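Local coordinates for protein ornithine decarboxylase (Entamoeba histolytica, PDB 4AIB) that probably catalyses the pyridoxal 5'-phosphate-dependent decarboxylation of L-ornithine to putrescine and carbon dioxide, as a homodimer with active sites built from both subunits, at residues A[180-185]-A[218-223]; A[202-207]-A[247-252]; A[226-231]-A[258-263]; A[309-314]-A[341-346]; A[314-319]-A[351-356]. One frame throughout, in Å; residues are numbered along the deposited sequence.

Contact 1: residues A[180-185]-A[218-223]; sequences DGVHFH and YLIDIG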
# COMPACT_ATOMS: atom_id res chain seq x y z
N ASP A 180 3.17 -9.39 32.52
CA ASP A 180 2.00 -10.22 32.21
C ASP A 180 2.42 -11.61 31.73
O ASP A 180 1.77 -12.60 32.07
CB ASP A 180 1.10 -9.53 31.18
CG ASP A 180 0.34 -8.34 31.76
OD1 ASP A 180 0.14 -8.29 32.99
OD2 ASP A 180 -0.06 -7.46 30.98
N GLY A 181 3.50 -11.67 30.96
CA GLY A 181 4.02 -12.95 30.48
C GLY A 181 4.89 -12.87 29.24
O GLY A 181 5.65 -11.92 29.05
N VAL A 182 4.78 -13.90 28.40
CA VAL A 182 5.63 -14.06 27.22
C VAL A 182 4.80 -14.03 25.93
O VAL A 182 3.66 -14.51 25.90
CB VAL A 182 6.45 -15.37 27.29
CG1 VAL A 182 7.54 -15.39 26.23
CG2 VAL A 182 7.08 -15.55 28.67
N HIS A 183 5.38 -13.47 24.87
CA HIS A 183 4.74 -13.37 23.56
C HIS A 183 5.70 -13.74 22.47
O HIS A 183 6.89 -13.40 22.53
CB HIS A 183 4.21 -11.95 23.36
CG HIS A 183 3.93 -11.59 21.92
ND1 HIS A 183 2.81 -11.99 21.27
CD2 HIS A 183 4.66 -10.83 21.01
CE1 HIS A 183 2.83 -11.52 20.01
NE2 HIS A 183 3.96 -10.81 19.85
N PHE A 184 5.21 -14.44 21.45
CA PHE A 184 6.00 -14.73 20.25
C PHE A 184 5.14 -14.71 18.99
O PHE A 184 3.98 -15.12 19.02
CB PHE A 184 6.78 -16.05 20.38
CG PHE A 184 5.91 -17.28 20.48
CD1 PHE A 184 5.52 -17.97 19.33
CD2 PHE A 184 5.49 -17.76 21.71
CE1 PHE A 184 4.72 -19.10 19.41
CE2 PHE A 184 4.70 -18.90 21.81
CZ PHE A 184 4.32 -19.57 20.65
N HIS A 185 5.72 -14.22 17.90
CA HIS A 185 5.03 -14.16 16.62
C HIS A 185 5.88 -14.76 15.54
O HIS A 185 7.03 -14.34 15.33
CB HIS A 185 4.66 -12.72 16.26
CG HIS A 185 3.55 -12.60 15.25
ND1 HIS A 185 3.74 -12.80 13.93
CD2 HIS A 185 2.20 -12.29 15.41
CE1 HIS A 185 2.58 -12.62 13.28
NE2 HIS A 185 1.63 -12.31 14.18
N TYR A 218 1.36 -14.63 33.92
CA TYR A 218 0.12 -15.39 33.79
C TYR A 218 -0.43 -15.44 32.36
O TYR A 218 -1.48 -16.03 32.11
CB TYR A 218 -0.95 -14.83 34.75
CG TYR A 218 -1.57 -13.52 34.30
CD1 TYR A 218 -0.92 -12.30 34.52
CD2 TYR A 218 -2.81 -13.50 33.67
CE1 TYR A 218 -1.49 -11.11 34.11
CE2 TYR A 218 -3.39 -12.31 33.25
CZ TYR A 218 -2.72 -11.12 33.48
OH TYR A 218 -3.29 -9.93 33.07
N LEU A 219 0.28 -14.82 31.42
CA LEU A 219 -0.22 -14.71 30.05
C LEU A 219 0.80 -15.16 29.01
O LEU A 219 1.94 -14.70 29.00
CB LEU A 219 -0.69 -13.28 29.77
CG LEU A 219 -1.60 -13.02 28.56
CD1 LEU A 219 -2.93 -13.73 28.69
CD2 LEU A 219 -1.81 -11.52 28.40
N ILE A 220 0.38 -16.08 28.15
CA ILE A 220 1.20 -16.54 27.03
C ILE A 220 0.48 -16.25 25.72
O ILE A 220 -0.59 -16.81 25.44
CB ILE A 220 1.55 -18.05 27.15
CG1 ILE A 220 2.30 -18.36 28.46
CG2 ILE A 220 2.34 -18.53 25.93
CD1 ILE A 220 3.63 -17.66 28.64
N ASP A 221 1.07 -15.36 24.92
CA ASP A 221 0.54 -15.01 23.61
C ASP A 221 1.31 -15.76 22.53
O ASP A 221 2.46 -15.43 22.23
CB ASP A 221 0.61 -13.49 23.39
CG ASP A 221 -0.31 -13.01 22.28
OD1 ASP A 221 -0.53 -13.74 21.29
OD2 ASP A 221 -0.82 -11.87 22.40
N ILE A 222 0.66 -16.77 21.95
CA ILE A 222 1.29 -17.61 20.94
C ILE A 222 1.37 -16.93 19.56
O ILE A 222 1.95 -17.48 18.62
CB ILE A 222 0.64 -19.01 20.84
CG1 ILE A 222 -0.85 -18.90 20.48
CG2 ILE A 222 0.84 -19.77 22.15
CD1 ILE A 222 -1.47 -20.20 20.02
N GLY A 223 0.77 -15.74 19.47
CA GLY A 223 0.85 -14.92 18.27
C GLY A 223 -0.11 -15.33 17.16
O GLY A 223 -1.16 -15.91 17.42

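Contact 2: residues A[202-207]-A[247-252]; sequences KARNTV and EFPERT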
# COMPACT_ATOMS: atom_id res chain seq x y z
N LYS A 202 10.39 -22.85 24.49
CA LYS A 202 11.23 -21.68 24.76
C LYS A 202 10.50 -20.68 25.67
O LYS A 202 11.13 -20.03 26.51
CB LYS A 202 11.64 -21.01 23.44
CG LYS A 202 12.69 -19.91 23.57
CD LYS A 202 13.09 -19.40 22.19
CE LYS A 202 13.85 -18.09 22.30
NZ LYS A 202 14.36 -17.64 20.97
N ALA A 203 9.19 -20.58 25.49
CA ALA A 203 8.35 -19.72 26.32
C ALA A 203 8.19 -20.27 27.74
O ALA A 203 8.16 -19.52 28.71
CB ALA A 203 6.99 -19.50 25.68
N ARG A 204 8.08 -21.60 27.84
CA ARG A 204 7.95 -22.28 29.13
C ARG A 204 9.20 -22.06 30.00
O ARG A 204 9.09 -21.89 31.22
CB ARG A 204 7.68 -23.78 28.93
CG ARG A 204 7.49 -24.59 30.20
CD ARG A 204 6.18 -24.26 30.91
NE ARG A 204 6.16 -24.74 32.29
CZ ARG A 204 6.54 -24.03 33.34
NH1 ARG A 204 6.98 -22.78 33.19
NH2 ARG A 204 6.49 -24.56 34.55
N ASN A 205 10.36 -22.06 29.36
CA ASN A 205 11.63 -21.78 30.03
C ASN A 205 11.75 -20.32 30.47
O ASN A 205 12.38 -20.02 31.48
CB ASN A 205 12.81 -22.16 29.13
CG ASN A 205 12.85 -23.65 28.81
OD1 ASN A 205 12.68 -24.49 29.69
ND2 ASN A 205 13.09 -23.97 27.55
N THR A 206 11.13 -19.43 29.70
CA THR A 206 11.12 -18.00 30.01
C THR A 206 10.23 -17.71 31.23
O THR A 206 10.52 -16.80 32.01
CB THR A 206 10.66 -17.15 28.80
OG1 THR A 206 11.36 -17.57 27.62
CG2 THR A 206 10.92 -15.67 29.03
N VAL A 207 9.17 -18.50 31.39
CA VAL A 207 8.27 -18.39 32.54
C VAL A 207 8.99 -18.73 33.84
O VAL A 207 8.96 -17.95 34.79
CB VAL A 207 7.00 -19.27 32.37
CG1 VAL A 207 6.18 -19.30 33.65
CG2 VAL A 207 6.16 -18.78 31.21
N GLU A 247 3.48 -28.23 31.17
CA GLU A 247 3.04 -27.99 32.54
C GLU A 247 3.27 -26.54 32.99
O GLU A 247 4.13 -26.27 33.83
CB GLU A 247 3.66 -28.99 33.53
CG GLU A 247 3.14 -30.41 33.39
CD GLU A 247 3.69 -31.36 34.45
OE1 GLU A 247 4.38 -30.89 35.38
OE2 GLU A 247 3.42 -32.57 34.34
N PHE A 248 2.50 -25.63 32.40
CA PHE A 248 2.52 -24.22 32.78
C PHE A 248 1.86 -24.04 34.15
O PHE A 248 0.98 -24.82 34.52
CB PHE A 248 1.79 -23.38 31.73
CG PHE A 248 2.61 -23.11 30.50
CD1 PHE A 248 2.61 -24.01 29.43
CD2 PHE A 248 3.38 -21.95 30.40
CE1 PHE A 248 3.37 -23.75 28.30
CE2 PHE A 248 4.13 -21.70 29.27
CZ PHE A 248 4.13 -22.60 28.21
N PRO A 249 2.29 -23.01 34.91
CA PRO A 249 1.68 -22.70 36.21
C PRO A 249 0.16 -22.61 36.17
O PRO A 249 -0.42 -22.21 35.16
CB PRO A 249 2.29 -21.33 36.55
CG PRO A 249 3.63 -21.37 35.91
CD PRO A 249 3.47 -22.16 34.65
N GLU A 250 -0.48 -22.98 37.28
CA GLU A 250 -1.94 -23.07 37.37
C GLU A 250 -2.65 -21.76 37.00
O GLU A 250 -3.75 -21.79 36.44
CB GLU A 250 -2.34 -23.52 38.78
CG GLU A 250 -3.65 -24.30 38.85
CD GLU A 250 -4.87 -23.41 39.04
OE1 GLU A 250 -4.85 -22.54 39.93
OE2 GLU A 250 -5.85 -23.59 38.28
N ARG A 251 -2.01 -20.63 37.29
CA ARG A 251 -2.59 -19.31 37.04
C ARG A 251 -2.52 -18.84 35.58
O ARG A 251 -3.23 -17.91 35.20
CB ARG A 251 -1.93 -18.26 37.95
CG ARG A 251 -0.41 -18.35 38.03
CD ARG A 251 0.23 -17.02 38.37
NE ARG A 251 1.61 -17.17 38.83
CZ ARG A 251 2.66 -17.36 38.03
NH1 ARG A 251 2.51 -17.43 36.71
NH2 ARG A 251 3.87 -17.49 38.55
N THR A 252 -1.67 -19.48 34.78
CA THR A 252 -1.38 -19.03 33.41
C THR A 252 -2.55 -19.20 32.43
O THR A 252 -3.20 -20.25 32.41
CB THR A 252 -0.15 -19.72 32.80
OG1 THR A 252 -0.34 -21.14 32.83
CG2 THR A 252 1.12 -19.36 33.57

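Contact 3: residues A[226-231]-A[258-263]; sequences FSQVAP and PGRYMA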
# COMPACT_ATOMS: atom_id res chain seq x y z
N PHE A 226 -1.73 -18.29 11.54
CA PHE A 226 -2.62 -19.45 11.43
C PHE A 226 -3.17 -19.58 10.01
O PHE A 226 -2.97 -18.69 9.17
CB PHE A 226 -3.75 -19.36 12.45
CG PHE A 226 -3.29 -19.46 13.88
CD1 PHE A 226 -3.11 -20.70 14.48
CD2 PHE A 226 -3.02 -18.32 14.62
CE1 PHE A 226 -2.67 -20.80 15.79
CE2 PHE A 226 -2.58 -18.41 15.93
CZ PHE A 226 -2.41 -19.65 16.52
N SER A 227 -3.85 -20.69 9.75
CA SER A 227 -4.31 -21.07 8.40
C SER A 227 -3.16 -21.12 7.39
O SER A 227 -3.38 -21.07 6.17
CB SER A 227 -5.46 -20.16 7.92
OG SER A 227 -4.99 -18.87 7.55
N GLN A 228 -1.94 -21.22 7.90
CA GLN A 228 -0.75 -21.43 7.08
C GLN A 228 -0.21 -22.84 7.35
O GLN A 228 0.63 -23.34 6.60
CB GLN A 228 0.31 -20.37 7.38
CG GLN A 228 1.14 -19.98 6.16
CD GLN A 228 0.32 -19.38 5.03
OE1 GLN A 228 0.33 -19.88 3.91
NE2 GLN A 228 -0.41 -18.30 5.33
N VAL A 229 -0.69 -23.44 8.42
CA VAL A 229 -0.53 -24.87 8.67
C VAL A 229 -1.89 -25.51 8.36
O VAL A 229 -2.82 -25.45 9.16
CB VAL A 229 -0.09 -25.17 10.12
CG1 VAL A 229 0.27 -26.65 10.27
CG2 VAL A 229 1.10 -24.31 10.51
N ALA A 230 -1.98 -26.12 7.17
CA ALA A 230 -3.26 -26.49 6.54
C ALA A 230 -4.24 -27.36 7.33
O ALA A 230 -5.42 -27.01 7.41
CB ALA A 230 -3.02 -27.09 5.16
N PRO A 231 -3.78 -28.50 7.90
CA PRO A 231 -4.76 -29.38 8.54
C PRO A 231 -5.19 -28.88 9.92
O PRO A 231 -5.23 -29.66 10.87
CB PRO A 231 -4.01 -30.72 8.66
CG PRO A 231 -2.66 -30.51 8.05
CD PRO A 231 -2.42 -29.04 8.02
N PRO A 258 -4.89 -14.36 15.97
CA PRO A 258 -5.21 -14.76 14.60
C PRO A 258 -5.91 -13.65 13.81
O PRO A 258 -6.96 -13.15 14.23
CB PRO A 258 -6.14 -15.96 14.80
CG PRO A 258 -6.70 -15.82 16.17
CD PRO A 258 -5.95 -14.75 16.91
N GLY A 259 -5.31 -13.26 12.69
CA GLY A 259 -5.86 -12.22 11.83
C GLY A 259 -6.39 -12.78 10.52
O GLY A 259 -7.59 -12.73 10.26
N ARG A 260 -5.47 -13.33 9.72
CA ARG A 260 -5.80 -13.92 8.42
C ARG A 260 -6.83 -15.05 8.53
O ARG A 260 -7.67 -15.23 7.65
CB ARG A 260 -4.52 -14.43 7.74
CG ARG A 260 -4.73 -15.11 6.39
CD ARG A 260 -3.42 -15.57 5.78
NE ARG A 260 -2.70 -14.49 5.11
CZ ARG A 260 -2.86 -14.16 3.83
NH1 ARG A 260 -3.70 -14.84 3.06
NH2 ARG A 260 -2.16 -13.15 3.32
N TYR A 261 -6.75 -15.81 9.63
CA TYR A 261 -7.67 -16.92 9.89
C TYR A 261 -9.13 -16.46 9.98
O TYR A 261 -10.02 -17.06 9.38
CB TYR A 261 -7.25 -17.67 11.16
CG TYR A 261 -8.23 -18.74 11.61
CD1 TYR A 261 -8.21 -20.01 11.04
CD2 TYR A 261 -9.15 -18.48 12.62
CE1 TYR A 261 -9.11 -20.99 11.45
CE2 TYR A 261 -10.05 -19.45 13.04
CZ TYR A 261 -10.02 -20.70 12.45
OH TYR A 261 -10.91 -21.67 12.87
N MET A 262 -9.36 -15.39 10.74
CA MET A 262 -10.71 -14.88 10.98
C MET A 262 -11.25 -14.04 9.82
O MET A 262 -12.43 -14.13 9.47
CB MET A 262 -10.75 -14.05 12.28
CG MET A 262 -10.37 -14.82 13.54
SD MET A 262 -11.59 -16.05 14.03
CE MET A 262 -10.90 -16.60 15.59
N ALA A 263 -10.37 -13.24 9.22
CA ALA A 263 -10.76 -12.26 8.21
C ALA A 263 -11.01 -12.84 6.82
O ALA A 263 -11.75 -12.26 6.03
CB ALA A 263 -9.73 -11.14 8.14
O HOH W 1 -3.74 -15.86 10.97

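Contact 4: residues A[309-314]-A[341-346]; sequences KSCECI and ATQELP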
# COMPACT_ATOMS: atom_id res chain seq x y z
N LYS A 309 -5.83 -14.03 -6.47
CA LYS A 309 -6.09 -15.41 -6.08
C LYS A 309 -7.15 -16.02 -7.00
O LYS A 309 -7.55 -15.40 -7.99
CB LYS A 309 -6.54 -15.46 -4.61
CG LYS A 309 -5.69 -16.37 -3.72
CD LYS A 309 -6.02 -17.84 -3.89
CE LYS A 309 -5.08 -18.71 -3.06
NZ LYS A 309 -5.34 -20.16 -3.26
N SER A 310 -7.60 -17.23 -6.67
CA SER A 310 -8.59 -17.96 -7.47
C SER A 310 -9.95 -17.28 -7.49
O SER A 310 -10.46 -16.84 -6.46
CB SER A 310 -8.74 -19.40 -6.96
OG SER A 310 -7.52 -20.11 -7.08
N CYS A 311 -10.54 -17.19 -8.69
CA CYS A 311 -11.84 -16.56 -8.90
C CYS A 311 -12.61 -17.28 -10.00
O CYS A 311 -12.06 -18.13 -10.69
CB CYS A 311 -11.65 -15.09 -9.28
SG CYS A 311 -10.99 -14.84 -10.94
N GLU A 312 -13.88 -16.92 -10.17
CA GLU A 312 -14.71 -17.49 -11.23
C GLU A 312 -15.68 -16.48 -11.84
O GLU A 312 -16.08 -15.51 -11.19
CB GLU A 312 -15.46 -18.74 -10.73
CG GLU A 312 -16.22 -18.55 -9.43
CD GLU A 312 -17.08 -19.75 -9.07
OE1 GLU A 312 -16.52 -20.77 -8.61
OE2 GLU A 312 -18.32 -19.68 -9.23
N CYS A 313 -16.05 -16.70 -13.10
CA CYS A 313 -17.00 -15.84 -13.79
C CYS A 313 -18.43 -16.26 -13.45
O CYS A 313 -18.94 -17.24 -13.98
CB CYS A 313 -16.77 -15.88 -15.30
SG CYS A 313 -17.94 -14.87 -16.23
N ILE A 314 -19.06 -15.48 -12.58
CA ILE A 314 -20.37 -15.79 -12.00
C ILE A 314 -21.54 -15.56 -12.96
O ILE A 314 -22.54 -16.28 -12.92
CB ILE A 314 -20.56 -15.04 -10.66
CG1 ILE A 314 -20.24 -15.96 -9.48
CG2 ILE A 314 -21.96 -14.49 -10.49
CD1 ILE A 314 -18.80 -16.40 -9.39
N ALA A 341 -4.77 -11.92 -10.83
CA ALA A 341 -4.99 -13.35 -11.08
C ALA A 341 -4.62 -13.80 -12.49
O ALA A 341 -4.90 -13.12 -13.47
CB ALA A 341 -6.43 -13.74 -10.76
N THR A 342 -3.98 -14.97 -12.57
CA THR A 342 -3.73 -15.65 -13.83
C THR A 342 -4.48 -16.97 -13.78
O THR A 342 -4.04 -17.92 -13.13
CB THR A 342 -2.23 -15.86 -14.08
OG1 THR A 342 -1.58 -14.58 -14.14
CG2 THR A 342 -1.99 -16.60 -15.39
N GLN A 343 -5.62 -17.03 -14.47
CA GLN A 343 -6.53 -18.16 -14.34
C GLN A 343 -7.22 -18.53 -15.64
O GLN A 343 -7.37 -17.69 -16.54
CB GLN A 343 -7.57 -17.85 -13.26
CG GLN A 343 -8.14 -19.07 -12.56
CD GLN A 343 -8.86 -18.73 -11.27
OE1 GLN A 343 -9.14 -17.56 -11.00
NE2 GLN A 343 -9.17 -19.74 -10.48
N GLU A 344 -7.63 -19.79 -15.72
CA GLU A 344 -8.41 -20.33 -16.83
C GLU A 344 -9.85 -19.82 -16.72
O GLU A 344 -10.56 -20.14 -15.76
CB GLU A 344 -8.37 -21.86 -16.78
CG GLU A 344 -8.99 -22.56 -17.98
CD GLU A 344 -7.99 -22.86 -19.09
OE1 GLU A 344 -7.01 -22.11 -19.26
OE2 GLU A 344 -8.21 -23.86 -19.82
N LEU A 345 -10.27 -19.02 -17.70
CA LEU A 345 -11.60 -18.41 -17.69
C LEU A 345 -12.23 -18.35 -19.08
O LEU A 345 -11.51 -18.21 -20.08
CB LEU A 345 -11.53 -16.99 -17.10
CG LEU A 345 -11.51 -16.84 -15.58
CD1 LEU A 345 -10.95 -15.48 -15.19
CD2 LEU A 345 -12.90 -17.03 -14.98
N PRO A 346 -13.57 -18.44 -19.16
CA PRO A 346 -14.24 -18.29 -20.46
C PRO A 346 -14.16 -16.85 -20.96
O PRO A 346 -13.93 -15.94 -20.16
CB PRO A 346 -15.69 -18.67 -20.15
CG PRO A 346 -15.86 -18.36 -18.70
CD PRO A 346 -14.53 -18.67 -18.07

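Contact 5: residues A[314-319]-A[351-356]; sequences ITQKVN and GKDWLL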
# COMPACT_ATOMS: atom_id res chain seq x y z
N ILE A 314 -19.06 -15.48 -12.58
CA ILE A 314 -20.37 -15.79 -12.00
C ILE A 314 -21.54 -15.56 -12.96
O ILE A 314 -22.54 -16.28 -12.92
CB ILE A 314 -20.56 -15.04 -10.66
CG1 ILE A 314 -20.24 -15.96 -9.48
CG2 ILE A 314 -21.96 -14.49 -10.49
CD1 ILE A 314 -18.80 -16.40 -9.39
N THR A 315 -21.40 -14.56 -13.82
CA THR A 315 -22.46 -14.12 -14.73
C THR A 315 -22.87 -15.17 -15.76
O THR A 315 -24.04 -15.25 -16.14
CB THR A 315 -22.06 -12.83 -15.46
OG1 THR A 315 -20.68 -12.92 -15.84
CG2 THR A 315 -22.26 -11.62 -14.56
N GLN A 316 -21.91 -15.96 -16.23
CA GLN A 316 -22.19 -17.06 -17.15
C GLN A 316 -21.72 -18.40 -16.57
O GLN A 316 -20.59 -18.53 -16.12
CB GLN A 316 -21.58 -16.81 -18.54
CG GLN A 316 -20.09 -16.49 -18.55
CD GLN A 316 -19.53 -16.28 -19.95
OE1 GLN A 316 -18.37 -16.58 -20.22
NE2 GLN A 316 -20.36 -15.75 -20.85
N LYS A 317 -22.62 -19.38 -16.59
CA LYS A 317 -22.34 -20.71 -16.06
C LYS A 317 -21.59 -21.54 -17.10
O LYS A 317 -21.94 -21.55 -18.28
CB LYS A 317 -23.64 -21.41 -15.63
CG LYS A 317 -23.46 -22.57 -14.66
CD LYS A 317 -23.35 -23.91 -15.38
CE LYS A 317 -22.93 -25.02 -14.44
NZ LYS A 317 -23.99 -25.40 -13.47
N VAL A 318 -20.55 -22.24 -16.65
CA VAL A 318 -19.73 -23.08 -17.52
C VAL A 318 -20.49 -24.33 -17.99
O VAL A 318 -20.89 -25.17 -17.19
CB VAL A 318 -18.37 -23.45 -16.87
CG1 VAL A 318 -18.54 -23.96 -15.44
CG2 VAL A 318 -17.60 -24.45 -17.72
N ASN A 319 -20.69 -24.42 -19.31
CA ASN A 319 -21.28 -25.60 -19.92
C ASN A 319 -20.21 -26.58 -20.43
O ASN A 319 -20.23 -26.99 -21.59
CB ASN A 319 -22.27 -25.22 -21.04
CG ASN A 319 -21.81 -24.03 -21.86
OD1 ASN A 319 -21.83 -22.89 -21.38
ND2 ASN A 319 -21.42 -24.28 -23.10
N GLY A 351 -18.67 -5.02 -18.91
CA GLY A 351 -19.96 -4.36 -18.72
C GLY A 351 -21.09 -5.35 -18.53
O GLY A 351 -22.18 -4.98 -18.08
N LYS A 352 -20.84 -6.61 -18.87
CA LYS A 352 -21.84 -7.67 -18.75
C LYS A 352 -21.39 -8.74 -17.76
O LYS A 352 -22.19 -9.20 -16.94
CB LYS A 352 -22.13 -8.28 -20.12
CG LYS A 352 -23.40 -9.13 -20.20
CD LYS A 352 -23.10 -10.61 -20.01
CE LYS A 352 -24.37 -11.45 -20.09
NZ LYS A 352 -24.08 -12.90 -19.90
N ASP A 353 -20.12 -9.13 -17.83
CA ASP A 353 -19.57 -10.20 -17.00
C ASP A 353 -18.90 -9.70 -15.72
O ASP A 353 -18.32 -8.62 -15.70
CB ASP A 353 -18.60 -11.07 -17.81
CG ASP A 353 -19.31 -11.97 -18.81
OD1 ASP A 353 -20.03 -12.90 -18.38
OD2 ASP A 353 -19.15 -11.75 -20.02
N TRP A 354 -19.00 -10.51 -14.67
CA TRP A 354 -18.46 -10.17 -13.35
C TRP A 354 -17.61 -11.27 -12.78
O TRP A 354 -17.75 -12.44 -13.15
CB TRP A 354 -19.59 -9.84 -12.38
CG TRP A 354 -20.22 -8.48 -12.59
CD1 TRP A 354 -20.95 -8.04 -13.70
CD2 TRP A 354 -20.23 -7.34 -11.66
NE1 TRP A 354 -21.37 -6.74 -13.52
CE2 TRP A 354 -20.98 -6.27 -12.32
CE3 TRP A 354 -19.70 -7.11 -10.39
CZ2 TRP A 354 -21.18 -5.03 -11.73
CZ3 TRP A 354 -19.91 -5.86 -9.80
CH2 TRP A 354 -20.63 -4.85 -10.45
N LEU A 355 -16.72 -10.90 -11.86
CA LEU A 355 -15.83 -11.84 -11.20
C LEU A 355 -16.09 -11.87 -9.70
O LEU A 355 -16.22 -10.83 -9.07
CB LEU A 355 -14.37 -11.45 -11.44
CG LEU A 355 -13.62 -11.88 -12.70
CD1 LEU A 355 -14.21 -11.29 -13.97
CD2 LEU A 355 -12.15 -11.48 -12.58
N LEU A 356 -16.18 -13.08 -9.13
CA LEU A 356 -16.26 -13.24 -7.69
C LEU A 356 -14.95 -13.82 -7.15
O LEU A 356 -14.55 -14.92 -7.54
CB LEU A 356 -17.45 -14.12 -7.28
CG LEU A 356 -17.52 -14.70 -5.86
CD1 LEU A 356 -17.76 -13.63 -4.80
CD2 LEU A 356 -18.59 -15.78 -5.77

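Contact 1: residues A[180-185]-A[218-223]
With CG of Phe-184 set between its backbone N and carbonyl carbon (chi1 65°), the ring swings over Ile-222, whose CA lies over one face, 3.9 Å from the ring centroid, in a CH-pi contact; CB of Ile-222 packs on CZ of Phe-184. His-183 and Asp-221 both extend their CG atoms anti to the backbone N and run side by side on the opposite side of the sheet from Val-182 and Ile-220. The Asp-221 CB sits at the His-183 ring edge, 3.4 Å from ND1. The Asp-221 carboxylate turns back to its own chain, where OD1 accepts from Gly-223 N at 3.0 Å, an Asx turn. Val-182 and Ile-220 meet through Ile-220 CD1, and helix 194-212 packs against both. Backbone hydrogen bonds join the two parallel strands, among them Asp-221 N to Val-182 O (2.9 Å) and Phe-184 N to Asp-221 O (3.0 Å). Strand 179-184, helix 194-212 and strand 219-221 form a beta-alpha-beta unit of the TIM-type barrel that makes up the pyridoxal-binding domain.

Contact 2: residues A[202-207]-A[247-252]
Arg-204 leaves helix 194-212 and lies across the Phe-248 ring, running antiparallel to that side chain. Its CB already touches the ring, 3.8 Å from Phe-248 CZ. The chain then bends at chi2 (70°), which brings CD directly over the ring centre, 3.5 Å from the centroid, as a CH-pi contact. At the next atom, NE makes a weak hydrogen bond of 3.0 Å to the carbonyl O of Glu-247; NE is also hydrogen-bonded to Leu-246 O, so the arginine meets the chain where helix 232-245 ends. CZ follows, with Pro-249 CD over one guanidinium face at 3.8 Å, and at the tip NH2 makes a second weak hydrogen bond to Glu-247 O. One turn further along the helix, Val-207 points its CG1 at the Pro-249 ring, 4.0 Å from CG, while its CG2 lies at the edge of the Phe-248 ring. A helix is thus packed on the loop that leads from the following helix into strand 253-256, an arrangement of neighbouring helix-strand units on the outside of a TIM-type barrel.

Contact 3: residues A[226-231]-A[258-263]
Phe-226 and Ser-227 approach the start of helix 260-264 with the CA atoms of Ser-227 and Tyr-261 5.5 Å apart, and no direct hydrogen bond joins the segments. A water bridges them instead, accepting from Phe-226 N at 3.2 Å and, weakly, from Gly-259 N and Tyr-261 N. The Phe-226 side chain runs alongside Pro-258, its CD2 3.9 Å from Pro-258 CB, and its CB meets Tyr-261 CB at 4.1 Å. Phe-226 and Pro-258 also pack on Trp-43 of helix 33-46, which meets the Phe-226 ring edge-to-face. The loop after strand 219-221 here meets the short helix that follows strand 253-256 of the TIM-type barrel; the side chain of Arg-260 lies about 11 Å from that of Lys-57, the predicted cofactor attachment point. Ser-227 brings its CB to the edge of the Tyr-261 ring, 4.2 Å from CD1. Its OG, placed between backbone N and carbonyl carbon (chi1 74°), turns back to Phe-226 O at 2.6 Å and rests 3.9 Å from Arg-260 CG. The Tyr-261 hydroxyl is held by Ala-39 O.

Contact 4: residues A[309-314]-A[341-346]
The side-chain oxygen OE1 of Gln-343 accepts a hydrogen bond from the backbone N of Cys-311 at 2.7 Å. The bond is fairly straight at hydrogen (156°), and the donor lies in the carbonyl plane of the amide, on a lone pair of OE1. The contact belongs to the mixed beta-sheet region of the enzyme, outside the barrel sheet: strand 341-346 pairs with strand 324-330, whereas the weakly bonded strand 312-313 pairs with strand 354-360, so the two segments meet through side chains and not as paired strands. Their end-to-end directions are only 21° apart. Gln-343 spans the gap because its CG is anti to the backbone N (chi1 -153°) and the chain stays extended beyond it, carrying the amide up to the backbone of Cys-311. The amide nitrogen NE2 comes alongside Ser-310, 3.6 Å from its CB. At one end, the methyl of Ala-341 rests on the carbonyl O of Lys-309 at 3.4 Å. Apolar packing begins at Cys-311, whose SG lies near Leu-345 CD1, and continues to Cys-313; the Cys-311 side chain also touches Ile-329, Leu-355 and Phe-357 of the neighbouring strands. Cys-313 points toward strand 341-346, and its CB lies 4.3 Å from Pro-346 CG. Leu-345 meets Cys-313 through one branch, with CD2 4.0 Å from Cys-313 CB and 3.7 Å from Cys-313 N.

Contact 5: residues A[314-319]-A[351-356]
Hydrogen bonds centre on Thr-315, whose OG1 donates a hydrogen bond to Asp-353 OD1 at 2.6 Å and accepts one from Trp-354 N at 3.2 Å. Strand 312-313 pairs antiparallel with strand 354-360 in the mixed sheet, and the loop that follows it stays against the start of that strand. OG1 reaches both partners from between its backbone N and carbonyl carbon (chi1 41°). It meets Asp-353 on the anti lone pair of OD1, away from OD2; OD2 is bonded to Glu-349 N, so each carboxylate oxygen has a partner. A weaker backbone bond of 3.4 Å runs from Ile-314 N to Trp-354 O. Van der Waals contacts surround these bonds. The methyl CG2 of Thr-315 sits 3.4 Å from the carbonyl O of Lys-352 and 3.9 Å from Trp-354 CB, and Gln-316 CG passes Asp-353 OD1 at 3.6 Å. Ile-314, which also packs on Lys-9 and Leu-13 of helix 6-16, crosses Leu-356 at a slant, and its CD1 lies 3.7 Å from Leu-356 CD2.

How the contacts relate
Contacts 1, 2 and 3 belong to the pyridoxal-binding barrel, contacts 4 and 5 to the mixed sheet; contacts 1 and 4 have centres about 40 Å apart. Contact 1 is buried and rests on backbone bonds between paired strands, whereas contact 2, at the surface, works through an arginine, a phenylalanine ring and a proline. The two touch where Ile-220 meets Val-207 and Phe-248. Contact 3, partly buried, adjoins contact 1 in sequence but uses a water in place of direct bonds. Contacts 4 and 5, also partly buried, share Ile-314; contact 4 holds strand 312-313 and contact 5 strand 354-360, sheet neighbours that meet through the probable hydrogen bond between Glu-312 O and Leu-356 N. In each a polar side chain bonds to backbone.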